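PDB 6X2Q: chitosanase from Gynuella sunshinyii YC6258, which probably hydrolyses the beta-1,4 linkages of chitosan, as a family 46 glycoside hydrolase, and here holds glucosamine units in its substrate cleft. Local coordinates for residues Y27-A41 against I87-S101. Residues are numbered along the deposited sequence; the frame is centred on the assembly and turned at random.
Sequences YGYAEVLDDGRGITA and IEGLQGLPQRWADAS. With GCS (2-amino-2-deoxy-beta-D-glucopyranose), chain C; GCS (2-amino-2-deoxy-beta-D-glucopyranose), chain B.
Gly28 lies against Ala98 and Ala30 against Pro94 as the beta-hairpin of strands 30-32 and 39-41 packs on helix 93-100, whose axis runs at 10° to that of strand 39-41, nearly parallel, at a closest approach of 10.1 Å. The hairpin belongs to the small antiparallel sheet of this lysozyme-clan fold and illustrates how a hairpin can divide its work: the strands rest on helix 93-100 and the loop before it, which holds Ile87 and Leu90, while the loop joining the strands brings Asp35 and Arg37 to the glucosamine pocket.

Ile39 is the main apolar link. Its CD1 comes 3.7 Å from Pro94 CD, the two side chains crossing at about a right angle, and it slides past Leu90 in the opposite direction; Met53 of helix 52-63 also packs on Ile39. Farther along, Val32 and Ile87 meet tip to tip, CG2 to CD1 at 3.8 Å, while Ile87 CG2 lies on Gly38 CA. Ala30 CB sits on the start of the helix, 3.7 Å from Pro94 CA.

With CG anti to the backbone N (chi1 -175°), Trp97 carries its indole toward the strands, where Ala41 CB covers one face, 3.7 Å from the centroid of the five-membered ring, in a CH-pi contact. Phe106 meets the indole edge-to-face. Ser101 OG donates to Trp97 O from above the carbonyl plane, on the face opposite to Ser101 N. At the indole edge, Trp97 NE1 donates a hydrogen bond to Tyr27 O at 2.9 Å, the acceptor only 14° out of the ring plane.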
loop_
_atom_site.group_PDB
_atom_site.type_symbol
_atom_site.label_atom_id
_atom_site.label_comp_id
_atom_site.label_asym_id
_atom_site.label_seq_id
_atom_site.Cartn_x
_atom_site.Cartn_y
_atom_site.Cartn_z
ATOM N N TYR A 27 -9.969 8.552 0.118
ATOM C CA TYR A 27 -9.604 9.201 1.374
ATOM C C TYR A 27 -10.635 8.913 2.462
ATOM O O TYR A 27 -10.278 8.736 3.632
ATOM C CB TYR A 27 -9.471 10.713 1.168
ATOM C CG TYR A 27 -8.230 11.177 0.412
ATOM C CD1 TYR A 27 -7.035 11.428 1.084
ATOM C CD2 TYR A 27 -8.270 11.390 -0.963
ATOM C CE1 TYR A 27 -5.900 11.850 0.401
ATOM C CE2 TYR A 27 -7.146 11.812 -1.661
ATOM C CZ TYR A 27 -5.957 12.049 -0.970
ATOM O OH TYR A 27 -4.822 12.484 -1.652
ATOM N N GLY A 28 -11.924 8.873 2.097
ATOM C CA GLY A 28 -13.014 8.702 3.038
ATOM C C GLY A 28 -13.385 7.268 3.368
ATOM O O GLY A 28 -14.350 7.032 4.108
ATOM N N TYR A 29 -12.651 6.299 2.833
ATOM C CA TYR A 29 -12.949 4.895 3.067
ATOM C C TYR A 29 -12.614 4.524 4.506
ATOM O O TYR A 29 -11.575 4.926 5.040
ATOM C CB TYR A 29 -12.149 4.036 2.076
ATOM C CG TYR A 29 -12.229 2.531 2.267
ATOM C CD1 TYR A 29 -11.558 1.900 3.317
ATOM C CD2 TYR A 29 -12.932 1.730 1.367
ATOM C CE1 TYR A 29 -11.611 0.531 3.486
ATOM C CE2 TYR A 29 -12.988 0.350 1.528
ATOM C CZ TYR A 29 -12.322 -0.239 2.590
ATOM O OH TYR A 29 -12.360 -1.601 2.779
ATOM N N ALA A 30 -13.487 3.731 5.127
ATOM C CA ALA A 30 -13.258 3.245 6.487
ATOM C C ALA A 30 -14.123 2.014 6.706
ATOM O O ALA A 30 -15.353 2.115 6.659
ATOM C CB ALA A 30 -13.585 4.324 7.520
ATOM N N GLU A 31 -13.491 0.862 6.939
ATOM C CA GLU A 31 -14.225 -0.389 7.051
ATOM C C GLU A 31 -13.495 -1.333 7.991
ATOM O O GLU A 31 -12.282 -1.222 8.204
ATOM C CB GLU A 31 -14.401 -1.087 5.697
ATOM C CG GLU A 31 -15.258 -0.362 4.665
ATOM C CD GLU A 31 -16.740 -0.294 5.011
ATOM O OE1 GLU A 31 -17.115 -0.497 6.187
ATOM O OE2 GLU A 31 -17.543 -0.040 4.089
ATOM N N VAL A 32 -14.265 -2.264 8.553
ATOM C CA VAL A 32 -13.740 -3.436 9.245
ATOM C C VAL A 32 -13.710 -4.581 8.238
ATOM O O VAL A 32 -14.718 -4.867 7.574
ATOM C CB VAL A 32 -14.600 -3.778 10.474
ATOM C CG1 VAL A 32 -13.967 -4.899 11.291
ATOM C CG2 VAL A 32 -14.802 -2.533 11.323
ATOM N N LEU A 33 -12.547 -5.207 8.078
ATOM C CA LEU A 33 -12.366 -6.206 7.033
ATOM C C LEU A 33 -12.212 -7.614 7.582
ATOM O O LEU A 33 -12.150 -8.570 6.796
ATOM C CB LEU A 33 -11.155 -5.850 6.161
ATOM C CG LEU A 33 -11.295 -4.576 5.327
ATOM C CD1 LEU A 33 -10.094 -4.391 4.431
ATOM C CD2 LEU A 33 -12.581 -4.612 4.512
ATOM N N ASP A 34 -12.170 -7.770 8.905
ATOM C CA ASP A 34 -12.018 -9.086 9.523
ATOM C C ASP A 34 -10.709 -9.723 9.080
ATOM O O ASP A 34 -10.661 -10.896 8.708
ATOM C CB ASP A 34 -13.211 -10.006 9.210
ATOM C CG ASP A 34 -14.140 -10.202 10.409
ATOM O OD1 ASP A 34 -14.228 -9.288 11.266
ATOM O OD2 ASP A 34 -14.794 -11.269 10.493
ATOM N N ASP A 35 -9.637 -8.932 9.119
ATOM C CA ASP A 35 -8.313 -9.360 8.687
ATOM C C ASP A 35 -7.306 -9.257 9.819
ATOM O O ASP A 35 -6.097 -9.313 9.569
ATOM C CB ASP A 35 -7.837 -8.534 7.481
ATOM C CG ASP A 35 -7.739 -7.010 7.780
ATOM O OD1 ASP A 35 -8.171 -6.552 8.872
ATOM O OD2 ASP A 35 -7.219 -6.267 6.912
ATOM N N GLY A 36 -7.774 -9.086 11.050
ATOM C CA GLY A 36 -6.907 -8.884 12.190
ATOM C C GLY A 36 -6.389 -7.468 12.376
ATOM O O GLY A 36 -5.579 -7.235 13.285
ATOM N N ARG A 37 -6.810 -6.512 11.554
ATOM C CA ARG A 37 -6.219 -5.181 11.592
ATOM C C ARG A 37 -7.181 -4.126 12.125
ATOM O O ARG A 37 -6.812 -2.950 12.208
ATOM C CB ARG A 37 -5.707 -4.806 10.193
ATOM C CG ARG A 37 -4.588 -5.754 9.684
ATOM C CD ARG A 37 -3.801 -5.174 8.485
ATOM N NE ARG A 37 -2.726 -6.068 8.043
ATOM C CZ ARG A 37 -2.887 -7.064 7.166
ATOM N NH1 ARG A 37 -4.084 -7.289 6.636
ATOM N NH2 ARG A 37 -1.860 -7.840 6.818
ATOM N N GLY A 38 -8.394 -4.520 12.509
ATOM C CA GLY A 38 -9.360 -3.567 13.037
ATOM C C GLY A 38 -10.036 -2.802 11.926
ATOM O O GLY A 38 -10.545 -3.392 10.960
ATOM N N ILE A 39 -10.046 -1.481 12.055
ATOM C CA ILE A 39 -10.575 -0.600 11.025
ATOM C C ILE A 39 -9.459 -0.270 10.044
ATOM O O ILE A 39 -8.353 0.117 10.452
ATOM C CB ILE A 39 -11.157 0.682 11.643
ATOM C CG1 ILE A 39 -12.150 0.327 12.747
ATOM C CG2 ILE A 39 -11.799 1.556 10.559
ATOM C CD1 ILE A 39 -13.010 1.483 13.218
ATOM N N THR A 40 -9.751 -0.425 8.753
ATOM C CA THR A 40 -8.863 -0.044 7.663
ATOM C C THR A 40 -9.434 1.197 6.998
ATOM O O THR A 40 -10.610 1.207 6.628
ATOM C CB THR A 40 -8.736 -1.179 6.636
ATOM O OG1 THR A 40 -8.021 -2.270 7.226
ATOM C CG2 THR A 40 -7.997 -0.705 5.371
ATOM N N ALA A 41 -8.607 2.233 6.830
ATOM C CA ALA A 41 -9.130 3.520 6.382
ATOM C C ALA A 41 -8.136 4.254 5.489
ATOM O O ALA A 41 -6.917 4.055 5.578
ATOM C CB ALA A 41 -9.503 4.422 7.575
ATOM N N ILE A 87 -12.109 -3.711 17.591
ATOM C CA ILE A 87 -12.722 -2.447 17.187
ATOM C C ILE A 87 -13.606 -1.895 18.305
ATOM O O ILE A 87 -14.622 -1.242 18.045
ATOM C CB ILE A 87 -13.511 -2.597 15.873
ATOM C CG1 ILE A 87 -14.702 -3.542 16.034
ATOM C CG2 ILE A 87 -12.577 -3.063 14.744
ATOM C CD1 ILE A 87 -15.718 -3.404 14.916
ATOM N N GLU A 88 -13.216 -2.134 19.553
ATOM C CA GLU A 88 -13.837 -1.516 20.716
ATOM C C GLU A 88 -12.812 -0.632 21.420
ATOM O O GLU A 88 -11.653 -1.034 21.594
ATOM C CB GLU A 88 -14.376 -2.584 21.688
ATOM N N GLY A 89 -13.217 0.578 21.800
ATOM C CA GLY A 89 -14.505 1.147 21.451
ATOM C C GLY A 89 -14.283 2.232 20.412
ATOM O O GLY A 89 -14.092 3.403 20.721
ATOM N N LEU A 90 -14.261 1.813 19.155
ATOM C CA LEU A 90 -14.118 2.723 18.036
ATOM C C LEU A 90 -15.455 3.010 17.387
ATOM O O LEU A 90 -15.495 3.434 16.228
ATOM C CB LEU A 90 -13.142 2.148 17.012
ATOM C CG LEU A 90 -11.757 1.808 17.561
ATOM C CD1 LEU A 90 -10.897 1.173 16.473
ATOM C CD2 LEU A 90 -11.098 3.069 18.136
ATOM N N GLN A 91 -16.546 2.750 18.106
ATOM C CA GLN A 91 -17.874 2.963 17.554
ATOM C C GLN A 91 -17.999 4.411 17.101
ATOM O O GLN A 91 -17.691 5.338 17.855
ATOM C CB GLN A 91 -18.946 2.614 18.593
ATOM N N GLY A 92 -18.413 4.600 15.851
ATOM C CA GLY A 92 -18.517 5.912 15.270
ATOM C C GLY A 92 -17.278 6.387 14.533
ATOM O O GLY A 92 -17.376 7.342 13.757
ATOM N N LEU A 93 -16.122 5.747 14.753
ATOM C CA LEU A 93 -14.901 6.141 14.047
ATOM C C LEU A 93 -15.048 6.091 12.531
ATOM O O LEU A 93 -14.695 7.085 11.875
ATOM C CB LEU A 93 -13.715 5.291 14.523
ATOM C CG LEU A 93 -12.366 5.641 13.891
ATOM C CD1 LEU A 93 -12.213 7.120 13.888
ATOM C CD2 LEU A 93 -11.194 5.016 14.627
ATOM N N PRO A 94 -15.538 5.004 11.910
ATOM C CA PRO A 94 -15.717 5.035 10.445
ATOM C C PRO A 94 -16.434 6.274 9.942
ATOM O O PRO A 94 -15.954 6.931 9.003
ATOM C CB PRO A 94 -16.525 3.757 10.174
ATOM C CG PRO A 94 -16.090 2.830 11.234
ATOM C CD PRO A 94 -15.856 3.669 12.458
ATOM N N GLN A 95 -17.569 6.625 10.547
ATOM C CA GLN A 95 -18.311 7.779 10.056
ATOM C C GLN A 95 -17.509 9.058 10.230
ATOM O O GLN A 95 -17.487 9.906 9.330
ATOM C CB GLN A 95 -19.666 7.892 10.756
ATOM C CG GLN A 95 -20.634 8.854 10.046
ATOM C CD GLN A 95 -21.235 8.272 8.768
ATOM O OE1 GLN A 95 -20.530 8.042 7.786
ATOM N NE2 GLN A 95 -22.551 8.041 8.777
ATOM N N ARG A 96 -16.806 9.194 11.355
ATOM C CA ARG A 96 -16.049 10.420 11.599
ATOM C C ARG A 96 -14.870 10.550 10.632
ATOM O O ARG A 96 -14.582 11.650 10.137
ATOM C CB ARG A 96 -15.591 10.453 13.056
ATOM C CG ARG A 96 -16.757 10.357 14.048
ATOM C CD ARG A 96 -16.659 11.368 15.179
ATOM N NE ARG A 96 -17.858 11.389 16.027
ATOM C CZ ARG A 96 -18.028 12.205 17.067
ATOM N NH1 ARG A 96 -17.075 13.066 17.406
ATOM N NH2 ARG A 96 -19.150 12.160 17.777
ATOM N N TRP A 97 -14.190 9.433 10.343
ATOM C CA TRP A 97 -13.124 9.429 9.343
ATOM C C TRP A 97 -13.640 9.897 7.989
ATOM O O TRP A 97 -13.009 10.735 7.329
ATOM C CB TRP A 97 -12.512 8.032 9.220
ATOM C CG TRP A 97 -11.334 8.003 8.279
ATOM C CD1 TRP A 97 -11.369 8.029 6.914
ATOM C CD2 TRP A 97 -9.950 7.972 8.648
ATOM N NE1 TRP A 97 -10.093 7.998 6.415
ATOM C CE2 TRP A 97 -9.205 7.968 7.458
ATOM C CE3 TRP A 97 -9.274 7.930 9.871
ATOM C CZ2 TRP A 97 -7.812 7.939 7.451
ATOM C CZ3 TRP A 97 -7.892 7.894 9.867
ATOM C CH2 TRP A 97 -7.172 7.899 8.660
ATOM N N ALA A 98 -14.783 9.351 7.552
ATOM C CA ALA A 98 -15.395 9.811 6.306
ATOM C C ALA A 98 -15.660 11.320 6.338
ATOM O O ALA A 98 -15.383 12.035 5.367
ATOM C CB ALA A 98 -16.687 9.037 6.044
ATOM N N ASP A 99 -16.184 11.833 7.454
ATOM C CA ASP A 99 -16.466 13.263 7.501
ATOM C C ASP A 99 -15.176 14.076 7.563
ATOM O O ASP A 99 -15.037 15.079 6.853
ATOM C CB ASP A 99 -17.386 13.587 8.678
ATOM C CG ASP A 99 -18.786 12.990 8.509
ATOM O OD1 ASP A 99 -19.278 12.949 7.354
ATOM O OD2 ASP A 99 -19.397 12.576 9.521
ATOM N N ALA A 100 -14.214 13.642 8.383
ATOM C CA ALA A 100 -12.934 14.329 8.429
ATOM C C ALA A 100 -12.313 14.434 7.033
ATOM O O ALA A 100 -11.753 15.474 6.680
ATOM C CB ALA A 100 -11.995 13.614 9.399
ATOM N N SER A 101 -12.458 13.391 6.208
ATOM C CA SER A 101 -11.905 13.352 4.851
ATOM C C SER A 101 -12.508 14.388 3.911
ATOM O O SER A 101 -12.019 14.540 2.783
ATOM C CB SER A 101 -12.114 11.960 4.236
ATOM O OG SER A 101 -11.481 10.975 5.032
HETATM C C1 GCS C . -5.681 -4.129 4.081
HETATM C C2 GCS C . -4.704 -5.426 3.985
HETATM C C3 GCS C . -3.334 -4.782 4.530
HETATM C C4 GCS C . -2.955 -3.333 4.068
HETATM C C5 GCS C . -3.938 -2.205 3.713
HETATM C C6 GCS C . -3.422 -1.575 2.741
HETATM N N2 GCS C . -5.120 -6.507 4.680
HETATM O O1 GCS C . -6.805 -4.616 3.468
HETATM O O3 GCS C . -2.367 -5.590 3.826
HETATM O O5 GCS C . -5.199 -2.965 3.510
HETATM O O6 GCS C . -4.426 -0.883 1.980
HETATM C C1 GCS B . -1.151 -2.489 5.913
HETATM C C2 GCS B . -0.845 -1.470 6.992
HETATM C C3 GCS B . 0.629 -1.489 7.280
HETATM C C4 GCS B . 1.093 -2.862 7.742
HETATM C C5 GCS B . 0.412 -3.858 6.798
HETATM C C6 GCS B . 0.589 -5.318 7.114
HETATM N N2 GCS B . -1.307 -0.159 6.712
HETATM O O1 GCS B . -2.510 -2.632 5.505
HETATM O O3 GCS B . 0.831 -0.573 8.280
HETATM O O4 GCS B . 2.204 -2.852 8.111
HETATM O O5 GCS B . -0.966 -3.641 6.637
HETATM O O6 GCS B . 0.533 -5.593 8.473
#